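Side-chain contacts in uncharacterized protein YppE (Bacillus subtilis, PDB 2IM8), which is of unknown function, belongs to the bacterial DUF1798 family and folds as a compact four-helix bundle: residues M9-I14 and A112-I117; A52-G57 and E73-V78; K79-E84 and K100-S105. All blocks are in the same frame, centred on the assembly; numbering follows the deposited sequence.

Interaction 1 of 3, residues M9-I14 and A112-I117. With PO4 (phosphate ion), chain C.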
# COMPACT_ATOMS: atom_id res chain seq x y z
N MSE A 9 2.39 -3.81 -9.41
CA MSE A 9 1.62 -3.93 -8.18
C MSE A 9 2.04 -2.83 -7.21
O MSE A 9 1.22 -2.30 -6.46
CB MSE A 9 1.84 -5.30 -7.54
CG MSE A 9 1.18 -6.43 -8.30
SE MSE A 9 1.41 -8.08 -7.35
CE MSE A 9 0.24 -9.19 -8.43
N THR A 10 3.32 -2.48 -7.22
CA THR A 10 3.82 -1.43 -6.35
C THR A 10 3.18 -0.08 -6.73
O THR A 10 2.73 0.67 -5.86
CB THR A 10 5.35 -1.30 -6.47
OG1 THR A 10 5.96 -2.53 -6.09
CG2 THR A 10 5.87 -0.17 -5.56
N GLU A 11 3.14 0.22 -8.03
CA GLU A 11 2.57 1.48 -8.47
C GLU A 11 1.07 1.52 -8.23
O GLU A 11 0.51 2.59 -7.96
CB GLU A 11 2.89 1.73 -9.95
CG GLU A 11 4.37 2.06 -10.22
CD GLU A 11 4.74 3.54 -10.01
OE1 GLU A 11 4.11 4.22 -9.17
OE2 GLU A 11 5.67 4.02 -10.69
N GLN A 12 0.43 0.36 -8.32
CA GLN A 12 -1.01 0.25 -8.09
C GLN A 12 -1.30 0.60 -6.63
O GLN A 12 -2.21 1.36 -6.33
CB GLN A 12 -1.48 -1.18 -8.39
CG GLN A 12 -2.95 -1.29 -8.76
CD GLN A 12 -3.34 -2.69 -9.19
OE1 GLN A 12 -2.65 -3.33 -10.00
NE2 GLN A 12 -4.46 -3.18 -8.67
N MSE A 13 -0.52 0.04 -5.71
CA MSE A 13 -0.71 0.32 -4.28
C MSE A 13 -0.43 1.78 -3.95
O MSE A 13 -1.10 2.38 -3.12
CB MSE A 13 0.19 -0.59 -3.44
CG MSE A 13 -0.29 -2.04 -3.42
SE MSE A 13 0.93 -3.24 -2.51
CE MSE A 13 0.60 -2.68 -0.70
N ILE A 14 0.56 2.36 -4.62
CA ILE A 14 0.89 3.77 -4.38
C ILE A 14 -0.32 4.62 -4.75
O ILE A 14 -0.71 5.53 -4.02
CB ILE A 14 2.12 4.21 -5.21
CG1 ILE A 14 3.36 3.52 -4.67
CG2 ILE A 14 2.29 5.75 -5.17
CD1 ILE A 14 4.60 3.73 -5.55
N ALA A 112 10.62 2.45 -1.68
CA ALA A 112 11.88 1.74 -1.46
C ALA A 112 11.95 0.50 -2.36
O ALA A 112 12.96 0.26 -3.02
CB ALA A 112 12.00 1.33 -0.00
N VAL A 113 10.88 -0.28 -2.37
CA VAL A 113 10.83 -1.48 -3.20
C VAL A 113 10.98 -1.06 -4.66
O VAL A 113 11.71 -1.70 -5.43
CB VAL A 113 9.49 -2.25 -2.98
CG1 VAL A 113 9.39 -3.45 -3.91
CG2 VAL A 113 9.42 -2.72 -1.54
N LYS A 114 10.30 0.02 -5.03
CA LYS A 114 10.39 0.54 -6.39
C LYS A 114 11.83 0.90 -6.72
O LYS A 114 12.33 0.58 -7.81
CB LYS A 114 9.51 1.78 -6.54
CG LYS A 114 9.59 2.45 -7.90
CD LYS A 114 8.73 3.72 -7.94
CE LYS A 114 8.77 4.40 -9.30
NZ LYS A 114 7.88 5.61 -9.32
N ASP A 115 12.50 1.57 -5.79
CA ASP A 115 13.90 1.96 -6.00
C ASP A 115 14.79 0.72 -6.19
O ASP A 115 15.63 0.72 -7.08
CB ASP A 115 14.44 2.78 -4.82
CG ASP A 115 13.76 4.14 -4.68
OD1 ASP A 115 13.08 4.61 -5.62
OD2 ASP A 115 13.94 4.77 -3.60
N GLU A 116 14.61 -0.30 -5.35
CA GLU A 116 15.41 -1.53 -5.46
C GLU A 116 15.21 -2.18 -6.83
O GLU A 116 16.17 -2.56 -7.49
CB GLU A 116 15.04 -2.54 -4.37
CG GLU A 116 15.48 -2.20 -2.95
CD GLU A 116 16.99 -2.17 -2.75
OE1 GLU A 116 17.69 -3.11 -3.22
OE2 GLU A 116 17.49 -1.23 -2.11
N ILE A 117 13.96 -2.29 -7.24
CA ILE A 117 13.65 -2.89 -8.53
C ILE A 117 14.39 -2.17 -9.66
O ILE A 117 15.13 -2.79 -10.42
CB ILE A 117 12.14 -2.84 -8.81
CG1 ILE A 117 11.40 -3.75 -7.83
CG2 ILE A 117 11.87 -3.25 -10.25
CD1 ILE A 117 9.89 -3.74 -7.97
P PO4 C . 11.56 7.23 -8.80
O1 PO4 C . 11.33 7.12 -10.27
O2 PO4 C . 12.01 8.62 -8.48
O3 PO4 C . 12.60 6.26 -8.39
O4 PO4 C . 10.29 6.94 -8.08
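E11 and K114 supply the ionic part of this contact. K114 NZ donates a hydrogen bond to E11 OE2 at 3.0 Å, and the pair is a salt bridge. The ammonium group approaches from above the carboxylate, 41° out of its plane. The two chains are shaped differently: K114 has CG anti to its backbone N and is extended from CG to NZ, whereas E11 bends at its second torsion (chi2 -83°), which brings the carboxylate nearer the opposite helix.

A second anion shares the lysine. K114 NZ also donates to O4 of a phosphate ion at 3.0 Å, so the ammonium bridges a carboxylate and a phosphate. The phosphate probably comes from the crystallisation liquor and is no evidence of a natural ligand.

The remaining contacts are van der Waals and loose. T10 CG2 rests 4.2 Å from K114 CB, beside the root of the lysine chain, and T10 OG1 lies 4.2 Å from V113 CG1. The threonine hydroxyl has its polar partners elsewhere: the carbonyl of L6 on its own helix, and W54 NE1 on helix 36-64. V113 also packs on W54 and I75.

These contacts join the first and last helices of the bundle, 3-29 and 96-121. Their local axes come within 10.3 Å at 154° between N-to-C directions, antiparallel but splayed, and the nearest CA atoms are those of T10 and K114, 6.9 Å apart.

The chemistry is therefore graded: a buried threonine and valine on the inner side, a partly exposed ion pair on the outer. With two anionic partners around NZ, K114 would be expected to keep its positive charge.

Interaction 2 of 3, residues A52-G57 and E73-V78; sequences ARWAEG and EQIEAV
The benzo part of the W54 indole meets I75: W54 CH2 lies 3.6 Å from the terminal methyl I75 CD1. One turn further along helix 72-91, V78 reaches the same six-membered ring, with V78 CG2 3.8 Å from W54 CZ3. Both methyls approach the indole obliquely, and the V78 side chain crosses that of W54 at about a right angle. A third, shallower contact sets A55 CB 4.2 Å from I75 CG2. The two branches of I75 thus divide the work, CD1 meeting the tryptophan and CG2 the alanine.

Torsions explain how the ring gets there. W54 has CG anti to the backbone N (chi1 176°), and although its CB does not point at helix 72-91, the benzo end of the indole carries the contact across. Replacing W54 with an alanine would probably leave I75 CD1 and V78 CG2 facing a gap and deprive the T10 hydroxyl of its indole partner.

That polar partner belongs to the next shell: W54 NE1 is hydrogen-bonded to T10 OG1 on helix 3-29, which, with the packing around the indole, probably limits rotation of the ring. M13 on the same helix and L110 and V113 on helix 96-121 also pack on W54, while L59 and A58 adjoin I75.

Segments 52-57 and 73-78 run almost exactly antiparallel, at 175° with local axes 9.6 Å apart. The nearest CA pair, A55 and I75, is separated by 6.3 Å, where A55 offers its methyl and its backbone O to I75 CG2.

The side-chain interface between the two segments is consequently apolar, with W54, I75 and V78 all buried. The indole N-H, a polar group within this core, is satisfied by a third helix, so W54, on one helix, packs against the other three and adds one directional bond to T10.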
# COMPACT_ATOMS: atom_id res chain seq x y z
N ALA A 52 -1.21 -8.89 -0.51
CA ALA A 52 -0.65 -10.22 -0.25
C ALA A 52 0.28 -10.68 -1.38
O ALA A 52 1.38 -11.16 -1.14
CB ALA A 52 -1.78 -11.24 -0.04
N ARG A 53 -0.18 -10.52 -2.62
CA ARG A 53 0.62 -10.91 -3.78
C ARG A 53 1.87 -10.04 -3.90
O ARG A 53 2.93 -10.52 -4.31
CB ARG A 53 -0.22 -10.78 -5.05
CG ARG A 53 -1.48 -11.63 -5.02
CD ARG A 53 -2.43 -11.29 -6.13
NE ARG A 53 -3.71 -11.96 -5.94
CZ ARG A 53 -4.78 -11.80 -6.73
NH1 ARG A 53 -4.71 -10.97 -7.76
NH2 ARG A 53 -5.90 -12.46 -6.47
N TRP A 54 1.74 -8.77 -3.54
CA TRP A 54 2.85 -7.84 -3.60
C TRP A 54 3.91 -8.26 -2.59
O TRP A 54 5.09 -8.38 -2.93
CB TRP A 54 2.38 -6.42 -3.27
CG TRP A 54 3.49 -5.43 -3.20
CD1 TRP A 54 4.10 -4.81 -4.25
CD2 TRP A 54 4.14 -4.97 -2.02
NE1 TRP A 54 5.10 -3.98 -3.79
CE2 TRP A 54 5.14 -4.07 -2.42
CE3 TRP A 54 3.98 -5.24 -0.65
CZ2 TRP A 54 5.99 -3.42 -1.51
CZ3 TRP A 54 4.82 -4.60 0.26
CH2 TRP A 54 5.81 -3.70 -0.17
N ALA A 55 3.49 -8.49 -1.34
CA ALA A 55 4.40 -8.90 -0.28
C ALA A 55 5.17 -10.16 -0.64
O ALA A 55 6.39 -10.24 -0.45
CB ALA A 55 3.62 -9.12 1.03
N GLU A 56 4.47 -11.17 -1.16
CA GLU A 56 5.13 -12.40 -1.55
C GLU A 56 6.18 -12.12 -2.61
O GLU A 56 7.27 -12.68 -2.58
CB GLU A 56 4.10 -13.43 -2.05
CG GLU A 56 4.42 -14.11 -3.37
CD GLU A 56 3.66 -13.49 -4.55
OE1 GLU A 56 2.41 -13.55 -4.54
OE2 GLU A 56 4.31 -12.95 -5.46
N GLY A 57 5.87 -11.23 -3.55
CA GLY A 57 6.83 -10.90 -4.59
C GLY A 57 7.98 -10.09 -4.02
O GLY A 57 9.15 -10.31 -4.38
N GLU A 73 11.10 -7.26 7.63
CA GLU A 73 10.17 -6.64 8.58
C GLU A 73 9.42 -5.47 7.96
O GLU A 73 8.24 -5.26 8.22
CB GLU A 73 10.92 -6.16 9.82
CG GLU A 73 11.63 -7.25 10.58
CD GLU A 73 13.00 -7.59 10.00
OE1 GLU A 73 13.36 -7.06 8.92
OE2 GLU A 73 13.71 -8.39 10.64
N GLN A 74 10.13 -4.71 7.15
CA GLN A 74 9.57 -3.54 6.48
C GLN A 74 8.46 -4.00 5.53
O GLN A 74 7.37 -3.44 5.53
CB GLN A 74 10.71 -2.85 5.73
CG GLN A 74 10.39 -1.58 5.00
CD GLN A 74 11.67 -0.97 4.45
OE1 GLN A 74 12.57 -1.69 4.02
NE2 GLN A 74 11.76 0.36 4.46
N ILE A 75 8.74 -5.03 4.75
CA ILE A 75 7.76 -5.55 3.80
C ILE A 75 6.53 -6.06 4.55
O ILE A 75 5.40 -5.71 4.21
CB ILE A 75 8.34 -6.69 2.94
CG1 ILE A 75 9.44 -6.13 2.02
CG2 ILE A 75 7.24 -7.32 2.09
CD1 ILE A 75 8.96 -5.03 1.09
N GLU A 76 6.77 -6.88 5.57
CA GLU A 76 5.68 -7.46 6.36
C GLU A 76 4.74 -6.44 7.02
O GLU A 76 3.55 -6.70 7.17
CB GLU A 76 6.27 -8.40 7.42
CG GLU A 76 7.02 -9.59 6.83
CD GLU A 76 7.63 -10.50 7.90
OE1 GLU A 76 8.35 -9.99 8.79
OE2 GLU A 76 7.38 -11.72 7.85
N ALA A 77 5.27 -5.28 7.40
CA ALA A 77 4.47 -4.25 8.06
C ALA A 77 3.45 -3.53 7.17
O ALA A 77 2.47 -2.97 7.67
CB ALA A 77 5.38 -3.23 8.71
N VAL A 78 3.68 -3.54 5.86
CA VAL A 78 2.80 -2.86 4.90
C VAL A 78 1.33 -3.30 4.94
O VAL A 78 0.42 -2.47 5.00
CB VAL A 78 3.34 -3.05 3.45
CG1 VAL A 78 2.38 -2.43 2.43
CG2 VAL A 78 4.73 -2.40 3.34

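Interaction 3 of 3, residues K79-E84 and K100-S105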
# COMPACT_ATOMS: atom_id res chain seq x y z
N LYS A 79 1.11 -4.61 4.90
CA LYS A 79 -0.23 -5.19 4.91
C LYS A 79 -1.22 -4.52 5.86
O LYS A 79 -2.19 -3.90 5.42
CB LYS A 79 -0.13 -6.68 5.25
CG LYS A 79 -1.45 -7.37 5.54
CD LYS A 79 -1.17 -8.75 6.13
CE LYS A 79 -2.44 -9.54 6.38
NZ LYS A 79 -2.14 -10.84 7.05
N ASP A 80 -0.98 -4.65 7.16
CA ASP A 80 -1.90 -4.07 8.14
C ASP A 80 -2.10 -2.58 8.00
O ASP A 80 -3.22 -2.10 8.13
CB ASP A 80 -1.47 -4.41 9.57
CG ASP A 80 -1.45 -5.91 9.82
OD1 ASP A 80 -2.20 -6.63 9.14
OD2 ASP A 80 -0.69 -6.36 10.71
N ASN A 81 -1.03 -1.84 7.73
CA ASN A 81 -1.17 -0.39 7.59
C ASN A 81 -1.94 -0.04 6.32
O ASN A 81 -2.81 0.83 6.33
CB ASN A 81 0.20 0.29 7.57
CG ASN A 81 0.83 0.39 8.95
OD1 ASN A 81 0.15 0.65 9.95
ND2 ASN A 81 2.14 0.19 9.01
N PHE A 82 -1.62 -0.73 5.22
CA PHE A 82 -2.27 -0.49 3.95
C PHE A 82 -3.77 -0.76 4.04
O PHE A 82 -4.58 0.03 3.56
CB PHE A 82 -1.64 -1.38 2.88
CG PHE A 82 -2.24 -1.20 1.50
CD1 PHE A 82 -2.01 -0.03 0.77
CD2 PHE A 82 -3.01 -2.20 0.93
CE1 PHE A 82 -2.55 0.13 -0.51
CE2 PHE A 82 -3.55 -2.05 -0.36
CZ PHE A 82 -3.32 -0.88 -1.07
N LEU A 83 -4.14 -1.88 4.66
CA LEU A 83 -5.56 -2.21 4.80
C LEU A 83 -6.29 -1.23 5.71
O LEU A 83 -7.47 -0.94 5.50
CB LEU A 83 -5.74 -3.64 5.33
CG LEU A 83 -5.68 -4.76 4.29
CD1 LEU A 83 -4.40 -4.65 3.49
CD2 LEU A 83 -5.76 -6.10 5.00
N GLU A 84 -5.60 -0.72 6.73
CA GLU A 84 -6.26 0.26 7.59
C GLU A 84 -6.48 1.52 6.74
O GLU A 84 -7.56 2.11 6.77
CB GLU A 84 -5.42 0.59 8.82
CG GLU A 84 -5.94 1.81 9.59
CD GLU A 84 -5.30 2.01 10.95
OE1 GLU A 84 -4.11 1.65 11.12
OE2 GLU A 84 -5.99 2.55 11.84
N LYS A 100 -1.99 10.08 8.53
CA LYS A 100 -0.78 10.51 7.86
C LYS A 100 0.36 9.54 8.15
O LYS A 100 1.08 9.16 7.25
CB LYS A 100 -0.37 11.93 8.29
CG LYS A 100 0.89 12.44 7.59
CD LYS A 100 1.23 13.89 7.94
CE LYS A 100 2.50 14.35 7.22
NZ LYS A 100 2.81 15.79 7.47
N ASP A 101 0.51 9.15 9.42
CA ASP A 101 1.57 8.22 9.81
C ASP A 101 1.55 6.89 9.05
O ASP A 101 2.59 6.46 8.55
CB ASP A 101 1.52 7.92 11.31
CG ASP A 101 1.79 9.15 12.16
OD1 ASP A 101 2.54 10.03 11.70
OD2 ASP A 101 1.26 9.22 13.29
N ILE A 102 0.40 6.24 8.95
CA ILE A 102 0.35 4.97 8.23
C ILE A 102 0.54 5.16 6.73
O ILE A 102 1.19 4.35 6.07
CB ILE A 102 -0.97 4.21 8.52
CG1 ILE A 102 -2.18 5.02 8.04
CG2 ILE A 102 -1.10 3.95 10.02
CD1 ILE A 102 -3.50 4.30 8.28
N THR A 103 0.01 6.25 6.21
CA THR A 103 0.14 6.55 4.78
C THR A 103 1.63 6.78 4.46
O THR A 103 2.16 6.22 3.49
CB THR A 103 -0.69 7.79 4.40
OG1 THR A 103 -2.08 7.52 4.65
CG2 THR A 103 -0.54 8.11 2.92
N GLU A 104 2.30 7.57 5.30
CA GLU A 104 3.73 7.84 5.09
C GLU A 104 4.57 6.56 5.13
O GLU A 104 5.50 6.39 4.34
CB GLU A 104 4.26 8.77 6.18
CG GLU A 104 3.74 10.19 6.18
CD GLU A 104 4.43 11.01 7.25
OE1 GLU A 104 4.42 10.57 8.43
OE2 GLU A 104 4.98 12.07 6.93
N SER A 105 4.24 5.69 6.07
CA SER A 105 4.94 4.42 6.25
C SER A 105 4.78 3.51 5.03
O SER A 105 5.74 2.92 4.52
CB SER A 105 4.41 3.72 7.50
OG SER A 105 5.03 2.47 7.70
O HOH W 1 3.91 0.25 6.30
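The helical hairpin formed by the last two helices of the bundle, 72-91 and 96-121, is held here by I102 set against N81 and E84. I102 CG2 lies 3.5 Å from N81 OD1, and I102 CD1 lies 3.7 Å from E84 CG. N81 and E84 are three residues, about one turn, apart on helix 72-91, and I102 lies against both side chains, its own crossing that of E84 at about a right angle.

The torsions sort out the branches. I102 CG1 sits between the backbone N and the carbonyl carbon (chi1 62°), a less common choice for a helical isoleucine; it carries CD1 toward E84, while CG2 faces the amide oxygen. E84, with CG anti to its backbone N and an extended chain, offers its aliphatic portion to CD1, and E84 OE1 is also 3.9 Å from I102 CD1. The carboxylate has a long, weak ion pair with R98.

On the polar edge, N81 ND2 and S105 OG stand 3.9 Å apart and are joined through one water. ND2 donates to that water at 3.2 Å, and the water is hydrogen-bonded to S105 OG at 2.9 Å. Within this contact it is the nitrogen of the amide that makes the polar bond; OD1 meets a methyl by van der Waals contact.

N81 and I102 are the nearest CA pair, 5.6 Å apart. The local axes approach to 9.1 Å and their N-to-C directions make 126°, so these two segments depart well from antiparallel.

Beyond the hairpin, the CB of F82 points away from segment 100-105, and its side chain packs on M13 and V16 of helix 3-29 and on N47 and A51 of helix 36-64, as well as on V106 of helix 96-121. L85 adjoins I102 from helix 72-91, and V106 also touches N81.

How the interactions relate
The three contacts draw on all four helices of the bundle. Interaction 1 pairs the first and last, 3-29 with 96-121; interaction 2 pairs 36-64 with 72-91; interaction 3 pairs 72-91 with 96-121. Along the chain, interactions 2 and 3 follow in series, both nested within the loop closed by interaction 1. Centres of interactions 1 and 2 are about 11 Å apart and joined directly, by T10 with W54 and by V113 with W54 and I75. Interaction 3 lies about 12 Å from interaction 2, adjoining it only in sequence, and 15 Å from interaction 1, which it meets through F82 against M13. Consecutive and terminal helices are thus tied together, most closely around W54.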